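Local coordinates for protein Cry23AA1 (Bacillus thuringiensis, PDB 4RHZ) that binds zinc and, in a binary complex with Cry37Aa1, probably acts as an aerolysin-family pore-forming insecticidal toxin, at residues Glu77-Glu81 with Gly221-Leu225. Sequence-based numbering, arbitrary orientation.
With ZN (zinc ion), chain C.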
loop_
_atom_site.group_PDB
_atom_site.type_symbol
_atom_site.label_atom_id
_atom_site.label_comp_id
_atom_site.label_asym_id
_atom_site.label_seq_id
_atom_site.Cartn_x
_atom_site.Cartn_y
_atom_site.Cartn_z
ATOM N N GLU A 77 7.412 10.207 10.636
ATOM C CA GLU A 77 7.098 9.824 9.255
ATOM C C GLU A 77 6.213 10.917 8.659
ATOM O O GLU A 77 5.354 11.511 9.336
ATOM C CB GLU A 77 6.324 8.511 9.186
ATOM C CG GLU A 77 4.833 8.590 9.707
ATOM C CD GLU A 77 3.946 7.454 9.138
ATOM O OE1 GLU A 77 4.547 6.380 8.827
ATOM O OE2 GLU A 77 2.705 7.634 8.986
ATOM N N THR A 78 6.463 11.218 7.407
ATOM C CA THR A 78 5.633 12.198 6.736
ATOM C C THR A 78 4.871 11.372 5.784
ATOM O O THR A 78 5.457 10.607 5.027
ATOM C CB THR A 78 6.426 13.326 6.040
ATOM O OG1 THR A 78 6.949 14.218 7.049
ATOM C CG2 THR A 78 5.479 14.164 5.117
ATOM N N HIS A 79 3.554 11.474 5.860
ATOM C CA HIS A 79 2.794 10.698 4.935
ATOM C C HIS A 79 1.466 11.285 4.286
ATOM O O HIS A 79 0.781 12.166 4.868
ATOM C CB HIS A 79 2.522 9.438 5.617
ATOM C CG HIS A 79 1.198 9.448 6.271
ATOM N ND1 HIS A 79 0.038 9.224 5.564
ATOM C CD2 HIS A 79 0.840 9.626 7.556
ATOM C CE1 HIS A 79 -0.995 9.277 6.388
ATOM N NE2 HIS A 79 -0.532 9.539 7.600
ATOM N N THR A 80 1.103 10.690 3.129
ATOM C CA THR A 80 0.156 11.260 2.149
ATOM C C THR A 80 -1.166 10.455 1.898
ATOM O O THR A 80 -1.157 9.223 1.849
ATOM C CB THR A 80 0.932 11.488 0.819
ATOM O OG1 THR A 80 2.000 12.399 1.040
ATOM C CG2 THR A 80 0.092 12.134 -0.258
ATOM N N GLU A 81 -2.289 11.163 1.735
ATOM C CA GLU A 81 -3.556 10.615 1.176
ATOM C C GLU A 81 -4.104 11.536 0.084
ATOM O O GLU A 81 -4.061 12.794 0.175
ATOM C CB GLU A 81 -4.623 10.449 2.236
ATOM C CG GLU A 81 -4.126 9.690 3.406
ATOM C CD GLU A 81 -5.100 9.581 4.564
ATOM O OE1 GLU A 81 -6.121 10.314 4.655
ATOM O OE2 GLU A 81 -4.816 8.727 5.432
ATOM N N GLY A 221 -2.806 6.274 -1.088
ATOM C CA GLY A 221 -2.122 6.613 0.220
ATOM C C GLY A 221 -0.876 5.738 0.499
ATOM O O GLY A 221 -0.671 4.703 -0.156
ATOM N N ALA A 222 -0.077 6.146 1.477
ATOM C CA ALA A 222 1.093 5.410 1.907
ATOM C C ALA A 222 1.245 5.860 3.338
ATOM O O ALA A 222 1.327 7.059 3.586
ATOM C CB ALA A 222 2.346 5.833 1.086
ATOM N N GLN A 223 1.251 4.934 4.287
ATOM C CA GLN A 223 1.550 5.333 5.686
ATOM C C GLN A 223 2.233 4.226 6.444
ATOM O O GLN A 223 2.149 3.037 6.075
ATOM C CB GLN A 223 0.261 5.696 6.470
ATOM C CG GLN A 223 -0.680 4.589 6.430
ATOM C CD GLN A 223 -1.866 4.792 7.347
ATOM O OE1 GLN A 223 -2.976 5.131 6.866
ATOM N NE2 GLN A 223 -1.669 4.559 8.686
ATOM N N GLY A 224 2.802 4.625 7.577
ATOM C CA GLY A 224 3.247 3.653 8.563
ATOM C C GLY A 224 2.023 2.975 9.095
ATOM O O GLY A 224 1.022 3.648 9.445
ATOM N N LEU A 225 2.078 1.662 9.187
ATOM C CA LEU A 225 0.970 0.982 9.789
ATOM C C LEU A 225 1.185 0.601 11.234
ATOM O O LEU A 225 0.218 0.559 11.995
ATOM C CB LEU A 225 0.651 -0.283 9.043
ATOM C CG LEU A 225 0.423 -0.190 7.543
ATOM C CD1 LEU A 225 0.472 -1.634 7.026
ATOM C CD2 LEU A 225 -0.988 0.468 7.250
HETATM ZN ZN ZN C . -1.908 9.928 9.089
#
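Strands 77-81 and 221-225 run antiparallel, their axes inclined at 147° and 5.1 Å apart at closest approach. They pair tightly at one end, where Glu81 faces Gly221 as a non-hydrogen-bonded pair with CA atoms 4.4 Å apart, and diverge toward Glu77 and Gly224, whose CA atoms are 7.3 Å apart. Near the close end Ala222 N donates to Thr80 O at 3.3 Å, and the CA of Gly221 makes a CA-H...O contact with the same carbonyl.

Where the backbones separate, side chains bridge the gap. Glu77 projects its carboxylate across to the backbone N-H of Gly224, both oxygens taking part through weak bonds: OE1 lies nearer, 2.8 Å from Gly224 N, but at a strongly bent angle, whereas the longer bond to OE2 is straighter. The first torsion of Glu77 tucks CG in over the backbone, flanked by N and C, and the stretched chain beyond carries the carboxylate to the neighbouring strand.

The imidazole of His79 lies alongside the Gln223 side chain, which points the same way. Gln223 CB sits almost straight above the centre of the ring, 3.7 Å from the His79 centroid, in a CH-pi contact. The ring and amide planes are 26° apart. Beyond CB, the amide of Gln223 is held at both ends: NE2 donates almost straight (172°) to Gly224 O within its own strand, and OE1 accepts from Asn257 ND2.

His79 NE2 binds the zinc ion at 2.1 Å, and Glu130 and His132 on strand 126-142, which pairs with strand 67-90, complete the protein ligands. Gln223 thus packs as a second-shell residue against a zinc-binding histidine, within the long, largely antiparallel sheet of an aerolysin-type (ETX/MTX2) toxin.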